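Local coordinates for protein 6'''-hydroxyparomomycin C oxidase (Microbacterium trichothecenolyticum, PDB 7DVE) that oxidises the C3 hydroxyl of the sugar in C-glycosides such as isoorientin and mangiferin, using FAD and passing the electrons to oxygen, at residues A[25-30]-A[158-163]; A[98-103]-A[115-120]; A[171-176]-A[308-313]; A[187-192]-A[331-336]. One frame throughout, in Å; residues are numbered along the deposited sequence.

Contact 1: residues A[25-30]-A[158-163]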
# COMPACT_ATOMS: atom_id res chain seq x y z
N ALA A 25 1.58 15.77 -1.69
CA ALA A 25 0.82 16.94 -1.26
C ALA A 25 1.37 17.51 0.05
O ALA A 25 1.58 18.72 0.18
CB ALA A 25 -0.66 16.61 -1.10
N ARG A 26 1.62 16.65 1.03
CA ARG A 26 2.06 17.15 2.33
C ARG A 26 3.47 17.73 2.27
O ARG A 26 3.75 18.78 2.87
CB ARG A 26 1.98 16.07 3.40
CG ARG A 26 1.87 16.67 4.82
CD ARG A 26 3.10 16.35 5.63
NE ARG A 26 3.01 16.71 7.04
CZ ARG A 26 2.40 15.98 7.96
NH1 ARG A 26 1.62 14.97 7.63
NH2 ARG A 26 2.57 16.28 9.24
N ILE A 27 4.38 17.06 1.55
CA ILE A 27 5.74 17.58 1.51
C ILE A 27 5.80 18.88 0.75
O ILE A 27 6.59 19.76 1.09
CB ILE A 27 6.73 16.56 0.93
CG1 ILE A 27 6.73 15.29 1.77
CG2 ILE A 27 8.15 17.18 0.88
CD1 ILE A 27 7.52 15.47 3.07
N LEU A 28 4.95 19.06 -0.26
CA LEU A 28 4.96 20.35 -0.93
C LEU A 28 4.22 21.41 -0.11
O LEU A 28 4.59 22.59 -0.18
CB LEU A 28 4.37 20.23 -2.35
CG LEU A 28 5.20 19.35 -3.31
CD1 LEU A 28 4.43 18.92 -4.55
CD2 LEU A 28 6.52 20.05 -3.68
N SER A 29 3.22 21.03 0.69
CA SER A 29 2.63 22.02 1.59
C SER A 29 3.63 22.47 2.66
O SER A 29 3.55 23.60 3.14
CB SER A 29 1.37 21.47 2.25
OG SER A 29 0.41 21.07 1.27
N GLU A 30 4.59 21.61 3.01
CA GLU A 30 5.64 21.99 3.95
C GLU A 30 6.74 22.81 3.27
O GLU A 30 6.96 23.98 3.61
CB GLU A 30 6.23 20.74 4.63
CG GLU A 30 5.37 20.12 5.77
CD GLU A 30 5.85 18.72 6.19
OE1 GLU A 30 6.76 18.17 5.54
OE2 GLU A 30 5.31 18.16 7.18
N GLU A 158 7.70 7.46 8.35
CA GLU A 158 7.12 7.16 9.66
C GLU A 158 6.49 8.40 10.30
O GLU A 158 5.46 8.32 10.96
CB GLU A 158 8.18 6.57 10.58
CG GLU A 158 8.56 5.16 10.18
CD GLU A 158 9.98 4.79 10.55
OE1 GLU A 158 10.68 5.62 11.19
OE2 GLU A 158 10.40 3.66 10.21
N ARG A 159 7.10 9.57 10.09
CA ARG A 159 6.46 10.80 10.55
C ARG A 159 5.18 11.10 9.77
O ARG A 159 4.16 11.51 10.34
CB ARG A 159 7.43 11.97 10.43
CG ARG A 159 6.80 13.33 10.50
CD ARG A 159 7.86 14.41 10.41
NE ARG A 159 8.20 14.77 9.03
CZ ARG A 159 7.57 15.71 8.33
NH1 ARG A 159 6.50 16.33 8.80
NH2 ARG A 159 8.03 16.04 7.12
N LEU A 160 5.20 10.87 8.45
CA LEU A 160 4.01 11.18 7.66
C LEU A 160 2.84 10.29 8.07
O LEU A 160 1.69 10.74 8.11
CB LEU A 160 4.32 11.04 6.17
CG LEU A 160 5.27 12.06 5.56
CD1 LEU A 160 5.09 12.11 4.06
CD2 LEU A 160 5.09 13.46 6.13
N LEU A 161 3.12 9.03 8.39
CA LEU A 161 2.08 8.08 8.71
C LEU A 161 1.77 8.00 10.19
O LEU A 161 0.84 7.28 10.57
CB LEU A 161 2.46 6.69 8.16
CG LEU A 161 2.55 6.51 6.63
CD1 LEU A 161 3.55 5.41 6.22
CD2 LEU A 161 1.19 6.20 6.03
N GLY A 162 2.49 8.73 11.04
CA GLY A 162 2.28 8.68 12.48
C GLY A 162 2.46 7.27 13.00
O GLY A 162 1.60 6.74 13.71
N VAL A 163 3.57 6.65 12.60
CA VAL A 163 3.80 5.23 12.87
C VAL A 163 4.24 5.06 14.31
O VAL A 163 5.12 5.78 14.79
CB VAL A 163 4.88 4.67 11.93
CG1 VAL A 163 5.48 3.40 12.55
CG2 VAL A 163 4.28 4.39 10.57
O HOH W 1 1.83 13.34 9.83

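Contact 2: residues A[98-103]-A[115-120]. With FAD (flavin-adenine dinucleotide), chain C.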
# COMPACT_ATOMS: atom_id res chain seq x y z
N TYR A 98 -12.01 -4.14 -5.22
CA TYR A 98 -12.59 -4.90 -6.32
C TYR A 98 -11.49 -5.57 -7.13
O TYR A 98 -10.32 -5.17 -7.09
CB TYR A 98 -13.46 -4.02 -7.24
CG TYR A 98 -12.74 -2.88 -7.93
CD1 TYR A 98 -12.33 -1.75 -7.22
CD2 TYR A 98 -12.49 -2.92 -9.31
CE1 TYR A 98 -11.70 -0.71 -7.83
CE2 TYR A 98 -11.85 -1.87 -9.94
CZ TYR A 98 -11.45 -0.78 -9.19
OH TYR A 98 -10.82 0.27 -9.80
N LEU A 99 -11.88 -6.61 -7.85
CA LEU A 99 -10.96 -7.43 -8.62
C LEU A 99 -11.07 -7.07 -10.09
O LEU A 99 -12.01 -6.41 -10.52
CB LEU A 99 -11.25 -8.92 -8.43
CG LEU A 99 -11.28 -9.45 -6.99
CD1 LEU A 99 -11.51 -10.93 -6.99
CD2 LEU A 99 -9.99 -9.13 -6.29
N LEU A 100 -10.09 -7.52 -10.86
CA LEU A 100 -10.26 -7.52 -12.31
C LEU A 100 -11.40 -8.46 -12.68
O LEU A 100 -11.58 -9.53 -12.08
CB LEU A 100 -8.98 -7.97 -13.01
CG LEU A 100 -7.82 -6.96 -13.03
CD1 LEU A 100 -6.62 -7.57 -13.76
CD2 LEU A 100 -8.27 -5.69 -13.72
N GLU A 101 -12.20 -8.05 -13.67
CA GLU A 101 -13.24 -8.93 -14.17
C GLU A 101 -12.69 -9.98 -15.13
O GLU A 101 -13.25 -11.08 -15.24
CB GLU A 101 -14.34 -8.11 -14.84
CG GLU A 101 -15.59 -8.04 -13.99
CD GLU A 101 -16.46 -6.84 -14.31
OE1 GLU A 101 -16.00 -5.69 -14.12
OE2 GLU A 101 -17.61 -7.06 -14.75
N SER A 102 -11.62 -9.64 -15.85
CA SER A 102 -10.92 -10.58 -16.73
C SER A 102 -9.50 -10.07 -16.92
O SER A 102 -9.13 -9.00 -16.41
CB SER A 102 -11.65 -10.73 -18.07
OG SER A 102 -12.11 -9.47 -18.52
N GLY A 103 -8.69 -10.82 -17.66
CA GLY A 103 -7.32 -10.40 -17.87
C GLY A 103 -6.40 -10.63 -16.70
O GLY A 103 -5.26 -10.17 -16.73
N ALA A 115 -5.71 -10.01 -7.78
CA ALA A 115 -5.24 -8.63 -7.89
C ALA A 115 -6.41 -7.68 -7.69
O ALA A 115 -7.44 -7.82 -8.36
CB ALA A 115 -4.61 -8.39 -9.27
N ALA A 116 -6.26 -6.72 -6.77
CA ALA A 116 -7.37 -5.88 -6.34
C ALA A 116 -7.01 -4.40 -6.38
O ALA A 116 -5.85 -4.02 -6.52
CB ALA A 116 -7.85 -6.28 -4.94
N PHE A 117 -8.05 -3.56 -6.26
CA PHE A 117 -7.96 -2.11 -6.31
C PHE A 117 -8.96 -1.52 -5.32
O PHE A 117 -9.91 -2.19 -4.92
CB PHE A 117 -8.27 -1.54 -7.70
CG PHE A 117 -7.67 -2.32 -8.83
CD1 PHE A 117 -8.34 -3.41 -9.38
CD2 PHE A 117 -6.45 -1.94 -9.38
CE1 PHE A 117 -7.82 -4.11 -10.40
CE2 PHE A 117 -5.91 -2.66 -10.44
CZ PHE A 117 -6.60 -3.75 -10.95
N SER A 118 -8.75 -0.25 -4.98
CA SER A 118 -9.73 0.59 -4.28
C SER A 118 -9.87 1.91 -5.03
O SER A 118 -8.88 2.47 -5.49
CB SER A 118 -9.32 0.89 -2.82
OG SER A 118 -9.40 -0.26 -2.00
N SER A 119 -11.10 2.42 -5.12
CA SER A 119 -11.36 3.68 -5.82
C SER A 119 -12.13 4.58 -4.86
O SER A 119 -13.36 4.46 -4.75
CB SER A 119 -12.13 3.46 -7.10
OG SER A 119 -11.27 3.03 -8.14
N ASN A 120 -11.41 5.47 -4.16
CA ASN A 120 -11.99 6.32 -3.12
C ASN A 120 -10.93 7.29 -2.64
O ASN A 120 -9.73 7.09 -2.87
CB ASN A 120 -12.52 5.49 -1.95
CG ASN A 120 -11.45 4.62 -1.32
OD1 ASN A 120 -11.30 3.44 -1.67
ND2 ASN A 120 -10.68 5.20 -0.38
PA FAD C . -3.59 3.41 -3.48
O1A FAD C . -4.26 2.40 -4.33
O2A FAD C . -3.61 3.23 -2.01
O5B FAD C . -4.29 4.79 -3.94
C5B FAD C . -4.29 5.14 -5.33
C4B FAD C . -5.48 6.02 -5.63
O4B FAD C . -5.35 6.38 -7.04
C3B FAD C . -6.80 5.22 -5.53
O3B FAD C . -7.70 5.95 -4.67
C2B FAD C . -7.29 5.25 -6.99
O2B FAD C . -8.71 5.37 -7.07
C1B FAD C . -6.68 6.53 -7.52
N9A FAD C . -6.64 6.53 -9.02
C8A FAD C . -6.12 5.50 -9.71
N7A FAD C . -6.21 5.78 -11.02
C5A FAD C . -6.80 6.97 -11.15
C6A FAD C . -7.10 7.69 -12.24
N6A FAD C . -6.79 7.14 -13.42
N1A FAD C . -7.69 8.90 -12.17
C2A FAD C . -7.99 9.40 -10.90
N3A FAD C . -7.65 8.64 -9.77
C4A FAD C . -7.06 7.44 -9.92
N1 FAD C . -0.02 -2.14 3.16
C2 FAD C . 1.00 -2.11 4.10
O2 FAD C . 2.04 -1.53 3.80
N3 FAD C . 0.83 -2.73 5.35
C4 FAD C . -0.40 -3.35 5.66
O4 FAD C . -0.55 -3.88 6.77
C4X FAD C . -1.41 -3.38 4.71
N5 FAD C . -2.59 -4.01 4.92
C5X FAD C . -3.60 -3.88 4.01
C6 FAD C . -4.88 -4.41 4.27
C7 FAD C . -5.94 -4.25 3.39
C7M FAD C . -7.34 -4.83 3.72
C8 FAD C . -5.73 -3.56 2.19
C8M FAD C . -6.89 -3.38 1.20
C9 FAD C . -4.46 -3.04 1.92
C9A FAD C . -3.38 -3.20 2.81
N10 FAD C . -2.15 -2.72 2.54
C10 FAD C . -1.19 -2.76 3.47
C1' FAD C . -1.79 -2.10 1.23
C2' FAD C . -1.84 -0.57 1.20
O2' FAD C . -3.21 -0.16 1.34
C3' FAD C . -1.20 -0.03 -0.12
O3' FAD C . 0.17 -0.43 -0.20
C4' FAD C . -1.20 1.50 -0.16
O4' FAD C . -2.53 1.98 -0.03
C5' FAD C . -0.62 2.01 -1.50
O5' FAD C . -0.82 3.43 -1.63
P FAD C . -0.86 4.21 -3.05
O1P FAD C . -1.32 5.62 -2.90
O2P FAD C . 0.44 3.94 -3.68
O3P FAD C . -2.06 3.57 -3.94
O HOH W 2 -8.31 -9.57 -10.19

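Contact 3: residues A[171-176]-A[308-313]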
# COMPACT_ATOMS: atom_id res chain seq x y z
N SER A 171 -2.43 -3.17 26.88
CA SER A 171 -3.48 -4.15 27.02
C SER A 171 -3.01 -5.33 27.89
O SER A 171 -1.82 -5.60 27.98
CB SER A 171 -3.93 -4.68 25.66
OG SER A 171 -3.27 -5.86 25.35
N PRO A 172 -3.95 -6.03 28.53
CA PRO A 172 -3.56 -7.16 29.39
C PRO A 172 -2.77 -8.25 28.67
O PRO A 172 -1.99 -8.96 29.32
CB PRO A 172 -4.90 -7.70 29.91
CG PRO A 172 -5.96 -6.71 29.50
CD PRO A 172 -5.35 -5.60 28.73
N TYR A 173 -2.92 -8.40 27.36
CA TYR A 173 -2.19 -9.41 26.62
C TYR A 173 -0.93 -8.87 25.96
O TYR A 173 -0.37 -9.53 25.08
CB TYR A 173 -3.13 -10.07 25.60
CG TYR A 173 -4.37 -10.62 26.27
CD1 TYR A 173 -4.27 -11.56 27.30
CD2 TYR A 173 -5.64 -10.13 25.94
CE1 TYR A 173 -5.40 -12.04 27.95
CE2 TYR A 173 -6.79 -10.62 26.59
CZ TYR A 173 -6.65 -11.57 27.59
OH TYR A 173 -7.76 -12.06 28.23
N ALA A 174 -0.49 -7.68 26.36
CA ALA A 174 0.73 -7.09 25.80
C ALA A 174 1.94 -7.98 26.05
O ALA A 174 2.21 -8.38 27.19
CB ALA A 174 0.97 -5.71 26.41
N GLY A 175 2.66 -8.31 24.99
CA GLY A 175 3.93 -8.99 25.10
C GLY A 175 3.88 -10.50 25.12
O GLY A 175 4.94 -11.13 25.06
N ILE A 176 2.70 -11.12 25.21
CA ILE A 176 2.62 -12.58 25.29
C ILE A 176 3.16 -13.22 24.02
O ILE A 176 3.94 -14.18 24.05
CB ILE A 176 1.18 -13.03 25.57
CG1 ILE A 176 0.74 -12.61 26.97
CG2 ILE A 176 1.08 -14.54 25.44
CD1 ILE A 176 -0.62 -13.14 27.35
N ARG A 308 -2.36 -20.67 24.06
CA ARG A 308 -2.46 -21.46 25.28
C ARG A 308 -2.09 -20.61 26.50
O ARG A 308 -1.52 -19.52 26.38
CB ARG A 308 -1.51 -22.67 25.19
CG ARG A 308 -0.07 -22.26 24.82
CD ARG A 308 0.98 -23.37 24.98
NE ARG A 308 0.84 -24.38 23.93
CZ ARG A 308 1.56 -24.41 22.81
NH1 ARG A 308 2.46 -23.47 22.54
NH2 ARG A 308 1.34 -25.38 21.92
N ASP A 309 -2.40 -21.13 27.69
CA ASP A 309 -2.07 -20.51 28.98
C ASP A 309 -2.43 -19.03 28.99
O ASP A 309 -1.59 -18.15 29.09
CB ASP A 309 -0.60 -20.71 29.33
CG ASP A 309 -0.19 -22.16 29.27
OD1 ASP A 309 -1.08 -23.04 29.47
OD2 ASP A 309 1.01 -22.40 29.00
N PHE A 310 -3.71 -18.80 28.89
CA PHE A 310 -4.28 -17.51 28.55
C PHE A 310 -5.07 -17.06 29.77
O PHE A 310 -6.19 -17.54 30.00
CB PHE A 310 -5.17 -17.68 27.31
CG PHE A 310 -5.75 -16.41 26.79
CD1 PHE A 310 -4.98 -15.52 26.07
CD2 PHE A 310 -7.09 -16.12 27.00
CE1 PHE A 310 -5.54 -14.35 25.55
CE2 PHE A 310 -7.66 -14.96 26.49
CZ PHE A 310 -6.88 -14.08 25.76
N THR A 311 -4.47 -16.20 30.59
CA THR A 311 -5.17 -15.68 31.76
C THR A 311 -6.33 -14.83 31.27
O THR A 311 -6.11 -13.84 30.58
CB THR A 311 -4.24 -14.87 32.64
OG1 THR A 311 -3.11 -15.66 33.00
CG2 THR A 311 -4.94 -14.45 33.91
N PRO A 312 -7.58 -15.20 31.55
CA PRO A 312 -8.70 -14.39 31.08
C PRO A 312 -8.79 -13.08 31.83
O PRO A 312 -8.34 -12.95 32.97
CB PRO A 312 -9.92 -15.29 31.35
CG PRO A 312 -9.49 -16.19 32.45
CD PRO A 312 -8.01 -16.39 32.31
N VAL A 313 -9.39 -12.08 31.16
CA VAL A 313 -9.59 -10.76 31.74
C VAL A 313 -10.97 -10.71 32.39
O VAL A 313 -11.97 -11.09 31.78
CB VAL A 313 -9.42 -9.65 30.67
CG1 VAL A 313 -10.38 -9.87 29.50
CG2 VAL A 313 -9.63 -8.27 31.29

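Contact 4: residues A[187-192]-A[331-336]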
# COMPACT_ATOMS: atom_id res chain seq x y z
N ALA A 187 19.47 -17.31 18.61
CA ALA A 187 20.27 -16.35 19.36
C ALA A 187 21.28 -15.66 18.45
O ALA A 187 22.11 -14.88 18.92
CB ALA A 187 20.98 -17.05 20.51
N HIS A 188 21.23 -15.96 17.15
CA HIS A 188 22.15 -15.38 16.18
C HIS A 188 21.63 -14.10 15.53
O HIS A 188 22.40 -13.43 14.84
CB HIS A 188 22.46 -16.42 15.09
N ARG A 189 20.36 -13.75 15.74
CA ARG A 189 19.81 -12.53 15.16
C ARG A 189 20.12 -11.33 16.05
O ARG A 189 20.19 -11.44 17.27
CB ARG A 189 18.29 -12.68 14.97
CG ARG A 189 17.89 -13.89 14.11
CD ARG A 189 16.45 -14.36 14.37
NE ARG A 189 15.47 -13.61 13.59
CZ ARG A 189 14.82 -14.06 12.53
NH1 ARG A 189 15.01 -15.28 12.06
NH2 ARG A 189 13.95 -13.26 11.92
N ASP A 190 20.32 -10.17 15.42
CA ASP A 190 20.54 -8.94 16.17
C ASP A 190 19.26 -8.08 16.19
O ASP A 190 18.19 -8.51 15.74
CB ASP A 190 21.74 -8.18 15.59
CG ASP A 190 21.65 -7.93 14.09
OD1 ASP A 190 20.52 -7.73 13.58
OD2 ASP A 190 22.73 -7.91 13.43
N ALA A 191 19.39 -6.85 16.71
CA ALA A 191 18.23 -6.05 17.06
C ALA A 191 17.29 -5.84 15.87
O ALA A 191 16.08 -6.06 15.98
CB ALA A 191 18.67 -4.70 17.63
N ASP A 192 17.83 -5.40 14.73
CA ASP A 192 17.00 -5.17 13.55
C ASP A 192 16.26 -6.42 13.10
O ASP A 192 15.36 -6.32 12.25
CB ASP A 192 17.86 -4.65 12.40
CG ASP A 192 18.18 -3.17 12.53
OD1 ASP A 192 17.24 -2.34 12.49
OD2 ASP A 192 19.38 -2.83 12.70
N THR A 331 2.68 -8.35 16.15
CA THR A 331 4.10 -8.63 16.27
C THR A 331 4.72 -8.85 14.89
O THR A 331 4.09 -9.43 13.98
CB THR A 331 4.35 -9.86 17.13
OG1 THR A 331 3.77 -9.68 18.42
CG2 THR A 331 5.85 -10.12 17.30
N TRP A 332 5.97 -8.44 14.78
CA TRP A 332 6.76 -8.43 13.56
C TRP A 332 7.88 -9.45 13.68
O TRP A 332 8.66 -9.41 14.64
CB TRP A 332 7.32 -7.03 13.35
CG TRP A 332 8.24 -6.86 12.20
CD1 TRP A 332 8.34 -7.65 11.09
CD2 TRP A 332 9.20 -5.80 12.01
NE1 TRP A 332 9.29 -7.16 10.23
CE2 TRP A 332 9.83 -6.02 10.78
CE3 TRP A 332 9.57 -4.68 12.78
CZ2 TRP A 332 10.82 -5.18 10.28
CZ3 TRP A 332 10.55 -3.84 12.30
CH2 TRP A 332 11.17 -4.10 11.06
N VAL A 333 7.96 -10.37 12.72
CA VAL A 333 9.05 -11.34 12.62
C VAL A 333 9.84 -10.95 11.38
O VAL A 333 9.44 -11.29 10.25
CB VAL A 333 8.54 -12.78 12.53
CG1 VAL A 333 9.73 -13.75 12.71
CG2 VAL A 333 7.43 -13.03 13.55
N PRO A 334 10.97 -10.25 11.54
CA PRO A 334 11.59 -9.57 10.40
C PRO A 334 12.22 -10.51 9.38
O PRO A 334 12.75 -11.57 9.71
CB PRO A 334 12.66 -8.69 11.06
CG PRO A 334 12.12 -8.46 12.45
CD PRO A 334 11.44 -9.74 12.84
N PHE A 335 12.13 -10.07 8.13
CA PHE A 335 12.89 -10.61 7.01
C PHE A 335 14.40 -10.53 7.26
O PHE A 335 14.92 -9.51 7.72
CB PHE A 335 12.52 -9.81 5.75
CG PHE A 335 13.29 -10.20 4.51
CD1 PHE A 335 14.59 -9.73 4.28
CD2 PHE A 335 12.70 -11.03 3.55
CE1 PHE A 335 15.29 -10.09 3.14
CE2 PHE A 335 13.39 -11.39 2.40
CZ PHE A 335 14.69 -10.92 2.19
N THR A 336 15.11 -11.62 6.93
CA THR A 336 16.57 -11.62 6.77
C THR A 336 16.93 -12.42 5.52
O THR A 336 16.21 -13.33 5.11
CB THR A 336 17.31 -12.23 7.98
OG1 THR A 336 16.94 -13.61 8.13
CG2 THR A 336 17.00 -11.46 9.27

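Contact 1: residues A[25-30]-A[158-163]
Arg-159 meets Glu-30 end-on, its terminal nitrogens each taking one carboxylate oxygen: NH1 to OE2 of Glu-30 at 2.7 Å and NH2 to OE1 at 2.9 Å. Both N-H...O angles are near 175°, both oxygens are met on their syn side, and the carboxylate and guanidinium planes lie 21° apart, the geometry of a bidentate salt bridge. Glu-30 OE2 carries a second, bent and weak bond from NE of Arg-26 at 2.7 Å, so one carboxylate is shared by two arginines and probably offsets their like charges, Arg-26 NE and Arg-159 NH1 being 3.9 Å apart. The bend of Arg-26 at chi2 (-114°) lays its outer part against Leu-160: Leu-160 CD2 lies over a guanidinium face and touches Arg-26 CD at 3.5 Å, and Leu-160 CD1 packs on Ile-27 CG1 at 4.2 Å.

Second-shell bonds fix both arginines. NE of Arg-159 pairs with Glu-156 one turn back; Arg-26 NH1 bonds Val-218 O and a water lying 3.0 Å from Arg-159 O. The contact joins helix 19-31, which follows the first strand of the FAD-binding Rossmann-type fold, to the C-terminal part of helix 149-161, with helices 215-224 and 490-510 packing against helix 19-31.

Contact 2: residues A[98-103]-A[115-120]
Two backbone hydrogen bonds pair Tyr-98 with Phe-117 in both directions: Tyr-98 N gives to Phe-117 O at 2.9 Å, and Phe-117 N gives to Tyr-98 O at the same length. Farther along, the direct pairing gives way to a water that accepts from Leu-100 N (2.8 Å) and donates to Ala-115 O (2.7 Å). The result is a short, weakly bonded antiparallel pair of strands, about 98-99 against 116-117, resting on Tyr-98 and Phe-117, a hydrogen-bonded pair with both side chains on one face. Its second strand runs directly into Ser-118 and Asn-120, FAD-binding residues of this GMC oxidoreductase; Ser-118 O comes within 3.3 Å of the ribose hydroxyl O2B of FAD.

With CG set between the backbone N and the carbonyl carbon (chi1 62°), the Tyr-98 ring lies across Phe-117, whose CB makes a CH-pi contact 3.9 Å from the ring centroid and 30° off its normal. The two rings are inclined at 38°. Replacing Tyr-98 by an alanine would probably strip Phe-117 CB of this aromatic cover and leave a gap beside Ser-119, whose OG, bonded to Arg-276 and Tyr-393, lies at the edge of the tyrosine ring. On the opposite face from Tyr-98 and Phe-117, Leu-99 CD2 rests on Ala-116 CB. Leu-100 CD2 reaches Phe-117 CE1 at 3.7 Å, and Met-398 of strand 396-401 touches both of these side chains.

Contact 3: residues A[171-176]-A[308-313]
Tyr-173 extends from its turn toward residues 310-313, its CB directed at them. CG sits beside the backbone N and anti to the carbonyl carbon (chi1 -55°), and the ring beyond it makes an offset stack with Phe-310, centroids 4.3 Å apart and planes 19° from parallel. The spacing of the two rings is modelled too tightly to be trusted in detail. At CE1 the ring turns its edge to Thr-311 O, which lies 3.3 Å from Tyr-173 CE1 and near the ring plane. At the tip, Tyr-173 OH gives a weak hydrogen bond to Thr-311 O at 3.4 Å and touches Val-313 CG1 at 3.6 Å. A leucine here, with neither ring nor hydroxyl, would probably leave Phe-310 without its stacking partner and Thr-311 O without its weak donor.

The backbone behind the ring is tightly turned: a type I turn over Ser-171 to Ala-174, closed by Ala-174 N to Ser-171 O at 3.0 Å, overlaps a type II turn from Tyr-173 to Ile-176. Ser-171 OG is bonded to Tyr-327 O. This surface contact, away from the FAD site, joins the loop leading into helix 176-183 to the loop after strand 300-307, and Arg-180 of that helix bonds Arg-308 O.

Contact 4: residues A[187-192]-A[331-336]
The chain direction from Arg-189 to Asp-192 runs at 100° to that from Val-333 to Thr-336, and the closest CA atoms, those of Asp-192 and Pro-334, are 7.7 Å apart, so a loop crosses the end of a strand and the residues that lead out of it. Arg-189 bridges the distance. Its chain is extended at chi2 and bent at chi3 (84°), which brings the guanidinium over to the second segment, where Arg-189 NH2 comes within 3.0 Å of Pro-334 O, at the guanidinium edge and near its plane. The same nitrogen lies 4.3 Å from Val-333 CG1 and 4.4 Å from Thr-336 CG2, two apolar groups that meet the guanidinium obliquely. NE is hydrogen-bonded to Glu-193 O, just past the segment, which limits how the group can turn.

At Asp-192 the backbone O approaches Pro-334 CB at 3.8 Å, while Pro-334 CG lies over a face of the Trp-332 ring, 3.7 Å above its plane. Trp-332 also packs on Met-198 and Pro-199. The arrangement is plain packing at the end of strand 330-333, within the large antiparallel sheet of this GMC oxidoreductase: the loop before strand 196-204 folds over the end of strand 330-333, its antiparallel neighbour in that sheet.

Overall arrangement
Contact 1 joins helix 19-31 of the Rossmann-type part to helix 149-161, and contact 2, nested in the loop that contact 1 closes, borders the FAD. Their centres lie about 28 Å apart, on opposite sides of the chain's centre; the side chain of Leu-160 in contact 1 stays about 11 Å from the cofactor. Contacts 3 and 4 come after both and cross each other along the chain, their segments alternating, with about 23 Å between centres. Both involve the flanks of helix 176-183 and loops or strand ends of the large antiparallel sheet. Helix 149-161 leads into strand 163-164 of that sheet, which in GMC oxidoreductases forms the core of the substrate-binding domain.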